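Local coordinates for protein B-cell differentiation antigen CD72 (Mus musculus, PDB 5B1R) that acts as a B-cell co-receptor that recognizes the Sm/ribonucleoprotein self-antigen and, on ligand binding, recruits SHP-1 to inhibit B-cell receptor signalling, at residues Q84-Q96 with T101-C113. The protein carries 2 engineered substitutions. Residues are numbered along the deposited sequence; the frame is centred on the assembly and turned at random.
Sequences QSRYCDKIKKYYQ and TFSECAELHPSIC. Unlike the reference sequence in segment 84-96: Tyr87 (reference His), Asp89 (reference Val), Lys90 (reference Arg), Lys93 (reference Thr). Engineered in segment 101-113: Ser111 (natural residue Cys). Unlike the reference sequence in segment 101-113: Phe102 (reference Ile), Glu104 (reference Lys).
Lys90 extends along strand 101-104, and its NZ donates to Ser103 OG at 2.7 Å and to Thr101 OG1 at 2.9 Å. The chain runs extended from CB to CE and bends only at its last torsion (chi4 -60°), which swings the ammonium group between the two hydroxyls. Thr101 OG1 in turn donates to Lys90 O from above the carbonyl plane, while Thr101 N approaches the same oxygen almost head-on at 2.8 Å. The chain of hydrogen bonds continues: Ser103 OG donates to Glu107 OE1 from above the carboxylate plane, and this oxygen also takes a nearly straight bond (173°) from His109 NE2 in the imidazole plane. With Lys90 NZ only 4.7 Å from Glu107 OE1, the carboxylate's negative charge is probably stabilised. Lys90 CD lies over one face of His109, a CH-pi contact displaced toward the ring's rim.

Near the start of strand 87-94, Cys88 is disulfide-bonded to Cys105 (chi3 93°) in the turn after strand 101-104, beside the antiparallel Cys88-Ser103 hydrogen-bonded pair. Farther out, Arg86 NH1 makes a salt bridge of 2.8 Å to the anti lone pair of Glu104 OE2. Phe102 turns its ring edge to Asp89 OD1, an oxygen also held by Arg78. Thr101 CG2 abuts the edge of Tyr94, and Ile91 CD1 meets Ile112 CD1 at 3.9 Å.

Lys90 and Ile91 of the hairpin thus pack on His109 and Ile112 of strand 109-119, joining the two sheets of the C-type lectin-like domain. Strand 87-94 is the middle of a three-stranded antiparallel sheet, between strands 69-70 and 97-104; Trp70 packs on Cys88, Lys90 and Ser103 and edge-to-face with His109, and Leu26 of helix 26-35 touches Cys88.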
loop_
_atom_site.group_PDB
_atom_site.type_symbol
_atom_site.label_atom_id
_atom_site.label_comp_id
_atom_site.label_asym_id
_atom_site.label_seq_id
_atom_site.Cartn_x
_atom_site.Cartn_y
_atom_site.Cartn_z
ATOM N N GLN A 84 18.252 1.932 10.013
ATOM C CA GLN A 84 16.965 2.323 9.449
ATOM C C GLN A 84 17.001 3.748 8.900
ATOM O O GLN A 84 17.992 4.463 9.055
ATOM C CB GLN A 84 15.852 2.184 10.491
ATOM C CG GLN A 84 16.021 3.085 11.704
ATOM C CD GLN A 84 14.945 2.861 12.751
ATOM O OE1 GLN A 84 14.309 1.807 12.789
ATOM N NE2 GLN A 84 14.736 3.857 13.608
ATOM N N SER A 85 15.905 4.157 8.267
ATOM C CA SER A 85 15.848 5.441 7.582
ATOM C C SER A 85 14.744 6.317 8.140
ATOM O O SER A 85 13.730 5.825 8.626
ATOM C CB SER A 85 15.612 5.216 6.094
ATOM O OG SER A 85 15.304 6.423 5.425
ATOM N N ARG A 86 14.918 7.627 8.063
ATOM C CA ARG A 86 13.835 8.483 8.503
ATOM C C ARG A 86 12.817 8.744 7.404
ATOM O O ARG A 86 11.814 9.425 7.654
ATOM C CB ARG A 86 14.352 9.780 9.070
ATOM C CG ARG A 86 15.055 10.625 8.051
ATOM C CD ARG A 86 15.984 11.591 8.793
ATOM N NE ARG A 86 15.253 12.188 9.906
ATOM C CZ ARG A 86 14.434 13.232 9.793
ATOM N NH1 ARG A 86 14.263 13.831 8.618
ATOM N NH2 ARG A 86 13.789 13.682 10.867
ATOM N N TYR A 87 13.049 8.192 6.205
ATOM C CA TYR A 87 12.061 8.315 5.143
ATOM C C TYR A 87 11.343 7.007 4.962
ATOM O O TYR A 87 11.937 5.924 5.038
ATOM C CB TYR A 87 12.680 8.704 3.804
ATOM C CG TYR A 87 13.608 9.860 3.893
ATOM C CD1 TYR A 87 13.136 11.128 4.192
ATOM C CD2 TYR A 87 14.969 9.691 3.678
ATOM C CE1 TYR A 87 14.000 12.202 4.280
ATOM C CE2 TYR A 87 15.846 10.768 3.753
ATOM C CZ TYR A 87 15.348 12.020 4.051
ATOM O OH TYR A 87 16.192 13.098 4.150
ATOM N N CYS A 88 10.061 7.139 4.679
ATOM C CA CYS A 88 9.185 6.019 4.408
ATOM C C CYS A 88 8.585 6.194 3.017
ATOM O O CYS A 88 8.804 7.229 2.380
ATOM C CB CYS A 88 8.089 5.934 5.475
ATOM S SG CYS A 88 8.693 5.397 7.104
ATOM N N ASP A 89 7.848 5.186 2.554
ATOM C CA ASP A 89 7.418 5.138 1.155
ATOM C C ASP A 89 5.915 5.316 1.056
ATOM O O ASP A 89 5.154 4.619 1.742
ATOM C CB ASP A 89 7.762 3.792 0.507
ATOM C CG ASP A 89 9.253 3.533 0.378
ATOM O OD1 ASP A 89 10.060 4.288 0.935
ATOM O OD2 ASP A 89 9.610 2.527 -0.280
ATOM N N LYS A 90 5.486 6.217 0.173
ATOM C CA LYS A 90 4.068 6.384 -0.096
ATOM C C LYS A 90 3.881 6.439 -1.596
ATOM O O LYS A 90 4.795 6.814 -2.318
ATOM C CB LYS A 90 3.527 7.647 0.574
ATOM C CG LYS A 90 4.017 8.938 -0.072
ATOM C CD LYS A 90 3.687 10.179 0.755
ATOM C CE LYS A 90 3.860 11.448 -0.063
ATOM N NZ LYS A 90 5.249 11.588 -0.551
ATOM N N ILE A 91 2.701 6.070 -2.072
ATOM C CA ILE A 91 2.407 6.227 -3.489
ATOM C C ILE A 91 1.656 7.544 -3.709
ATOM O O ILE A 91 0.792 7.936 -2.927
ATOM C CB ILE A 91 1.660 5.012 -4.092
ATOM C CG1 ILE A 91 0.335 4.736 -3.365
ATOM C CG2 ILE A 91 2.581 3.798 -4.066
ATOM C CD1 ILE A 91 -0.519 3.662 -4.052
ATOM N N LYS A 92 2.007 8.205 -4.796
ATOM C CA LYS A 92 1.453 9.512 -5.126
ATOM C C LYS A 92 1.244 9.569 -6.625
ATOM O O LYS A 92 2.045 9.022 -7.392
ATOM C CB LYS A 92 2.414 10.607 -4.672
ATOM C CG LYS A 92 1.931 12.008 -4.992
ATOM C CD LYS A 92 2.773 13.037 -4.256
ATOM C CE LYS A 92 2.243 14.462 -4.436
ATOM N NZ LYS A 92 2.878 15.379 -3.456
ATOM N N LYS A 93 0.161 10.210 -7.051
ATOM C CA LYS A 93 -0.165 10.211 -8.469
ATOM C C LYS A 93 0.406 11.412 -9.177
ATOM O O LYS A 93 0.163 12.551 -8.784
ATOM C CB LYS A 93 -1.676 10.144 -8.718
ATOM C CG LYS A 93 -1.987 9.740 -10.157
ATOM C CD LYS A 93 -3.447 9.449 -10.406
ATOM C CE LYS A 93 -3.606 8.846 -11.794
ATOM N NZ LYS A 93 -5.019 8.861 -12.265
ATOM N N TYR A 94 1.181 11.140 -10.220
ATOM C CA TYR A 94 1.704 12.186 -11.085
ATOM C C TYR A 94 1.085 12.057 -12.459
ATOM O O TYR A 94 1.377 11.112 -13.189
ATOM C CB TYR A 94 3.220 12.079 -11.184
ATOM C CG TYR A 94 3.913 12.388 -9.888
ATOM C CD1 TYR A 94 4.147 11.391 -8.948
ATOM C CD2 TYR A 94 4.319 13.683 -9.590
ATOM C CE1 TYR A 94 4.779 11.675 -7.756
ATOM C CE2 TYR A 94 4.950 13.974 -8.403
ATOM C CZ TYR A 94 5.179 12.968 -7.490
ATOM O OH TYR A 94 5.811 13.257 -6.303
ATOM N N TYR A 95 0.228 13.014 -12.801
ATOM C CA TYR A 95 -0.486 12.988 -14.069
ATOM C C TYR A 95 -1.216 11.658 -14.232
ATOM O O TYR A 95 -2.219 11.417 -13.564
ATOM C CB TYR A 95 0.478 13.268 -15.225
ATOM C CG TYR A 95 1.404 14.422 -14.919
ATOM C CD1 TYR A 95 0.951 15.734 -14.979
ATOM C CD2 TYR A 95 2.724 14.201 -14.542
ATOM C CE1 TYR A 95 1.790 16.795 -14.688
ATOM C CE2 TYR A 95 3.571 15.256 -14.248
ATOM C CZ TYR A 95 3.098 16.551 -14.324
ATOM O OH TYR A 95 3.936 17.605 -14.034
ATOM N N GLN A 96 -0.697 10.782 -15.084
ATOM C CA GLN A 96 -1.376 9.515 -15.344
ATOM C C GLN A 96 -0.829 8.317 -14.561
ATOM O O GLN A 96 -1.416 7.238 -14.606
ATOM C CB GLN A 96 -1.386 9.204 -16.845
ATOM C CG GLN A 96 -2.035 10.279 -17.719
ATOM C CD GLN A 96 -3.556 10.286 -17.646
ATOM O OE1 GLN A 96 -4.153 9.864 -16.654
ATOM N NE2 GLN A 96 -4.191 10.766 -18.711
ATOM N N THR A 101 7.107 7.371 -3.802
ATOM C CA THR A 101 7.742 8.598 -3.378
ATOM C C THR A 101 8.158 8.470 -1.916
ATOM O O THR A 101 7.645 7.642 -1.161
ATOM C CB THR A 101 6.820 9.794 -3.538
ATOM O OG1 THR A 101 5.744 9.686 -2.616
ATOM C CG2 THR A 101 6.257 9.868 -4.946
ATOM N N PHE A 102 9.112 9.286 -1.515
ATOM C CA PHE A 102 9.624 9.251 -0.154
ATOM C C PHE A 102 9.143 10.441 0.657
ATOM O O PHE A 102 9.053 11.547 0.134
ATOM C CB PHE A 102 11.147 9.218 -0.194
ATOM C CG PHE A 102 11.692 8.075 -1.008
ATOM C CD1 PHE A 102 11.375 6.765 -0.682
ATOM C CD2 PHE A 102 12.542 8.310 -2.088
ATOM C CE1 PHE A 102 11.879 5.709 -1.418
ATOM C CE2 PHE A 102 13.064 7.259 -2.831
ATOM C CZ PHE A 102 12.728 5.955 -2.494
ATOM N N SER A 103 8.853 10.205 1.937
ATOM C CA SER A 103 8.424 11.254 2.863
ATOM C C SER A 103 8.951 10.929 4.239
ATOM O O SER A 103 9.143 9.769 4.572
ATOM C CB SER A 103 6.891 11.341 2.978
ATOM O OG SER A 103 6.329 12.039 1.889
ATOM N N GLU A 104 9.137 11.946 5.070
ATOM C CA GLU A 104 9.371 11.655 6.473
ATOM C C GLU A 104 8.221 10.836 7.020
ATOM O O GLU A 104 7.041 11.091 6.730
ATOM C CB GLU A 104 9.504 12.923 7.277
ATOM C CG GLU A 104 10.780 13.661 6.950
ATOM C CD GLU A 104 10.835 14.981 7.630
ATOM O OE1 GLU A 104 9.893 15.769 7.404
ATOM O OE2 GLU A 104 11.803 15.229 8.384
ATOM N N CYS A 105 8.585 9.836 7.804
ATOM C CA CYS A 105 7.645 8.857 8.294
ATOM C C CYS A 105 6.525 9.450 9.164
ATOM O O CYS A 105 5.457 8.862 9.266
ATOM C CB CYS A 105 8.394 7.744 9.034
ATOM S SG CYS A 105 9.676 6.915 8.023
ATOM N N ALA A 106 6.758 10.612 9.766
ATOM C CA ALA A 106 5.766 11.234 10.641
ATOM C C ALA A 106 4.608 11.882 9.885
ATOM O O ALA A 106 3.595 12.227 10.498
ATOM C CB ALA A 106 6.435 12.263 11.562
ATOM N N GLU A 107 4.728 12.051 8.570
ATOM C CA GLU A 107 3.659 12.708 7.811
ATOM C C GLU A 107 2.350 11.931 7.887
ATOM O O GLU A 107 2.351 10.705 7.924
ATOM C CB GLU A 107 4.006 12.869 6.328
ATOM C CG GLU A 107 5.150 13.787 5.984
ATOM C CD GLU A 107 5.236 14.078 4.481
ATOM O OE1 GLU A 107 4.472 13.478 3.672
ATOM O OE2 GLU A 107 6.073 14.915 4.104
ATOM N N LEU A 108 1.240 12.658 7.872
ATOM C CA LEU A 108 -0.090 12.050 7.972
ATOM C C LEU A 108 -0.692 11.762 6.595
ATOM O O LEU A 108 -0.892 12.679 5.801
ATOM C CB LEU A 108 -1.015 12.983 8.760
ATOM C CG LEU A 108 -0.525 13.379 10.154
ATOM C CD1 LEU A 108 -1.493 14.366 10.802
ATOM C CD2 LEU A 108 -0.364 12.130 10.998
ATOM N N HIS A 109 -0.994 10.493 6.332
ATOM C CA HIS A 109 -1.563 10.058 5.060
ATOM C C HIS A 109 -2.491 8.895 5.316
ATOM O O HIS A 109 -2.349 8.175 6.309
ATOM C CB HIS A 109 -0.461 9.598 4.103
ATOM C CG HIS A 109 0.450 10.700 3.682
ATOM N ND1 HIS A 109 0.057 11.699 2.814
ATOM C CD2 HIS A 109 1.729 10.974 4.027
ATOM C CE1 HIS A 109 1.060 12.545 2.649
ATOM N NE2 HIS A 109 2.088 12.125 3.368
ATOM N N PRO A 110 -3.427 8.667 4.390
ATOM C CA PRO A 110 -4.128 7.377 4.395
ATOM C C PRO A 110 -3.126 6.268 4.056
ATOM O O PRO A 110 -1.953 6.540 3.754
ATOM C CB PRO A 110 -5.163 7.549 3.275
ATOM C CG PRO A 110 -4.510 8.537 2.328
ATOM C CD PRO A 110 -3.777 9.507 3.226
ATOM N N SER A 111 -3.585 5.022 4.080
ATOM C CA SER A 111 -2.674 3.903 3.880
ATOM C C SER A 111 -3.409 2.745 3.222
ATOM O O SER A 111 -4.647 2.762 3.106
ATOM C CB SER A 111 -2.091 3.468 5.230
ATOM O OG SER A 111 -3.113 3.073 6.136
ATOM N N ILE A 112 -2.643 1.743 2.800
ATOM C CA ILE A 112 -3.234 0.542 2.214
ATOM C C ILE A 112 -2.652 -0.647 2.954
ATOM O O ILE A 112 -1.423 -0.764 3.067
ATOM C CB ILE A 112 -2.928 0.408 0.712
ATOM C CG1 ILE A 112 -3.284 1.709 -0.024
ATOM C CG2 ILE A 112 -3.660 -0.803 0.133
ATOM C CD1 ILE A 112 -2.716 1.823 -1.420
ATOM N N CYS A 113 -3.521 -1.495 3.499
ATOM C CA CYS A 113 -3.109 -2.748 4.118
ATOM C C CYS A 113 -3.373 -3.906 3.164
ATOM O O CYS A 113 -4.198 -3.801 2.251
ATOM C CB CYS A 113 -3.898 -3.004 5.400
ATOM S SG CYS A 113 -3.883 -1.710 6.657
#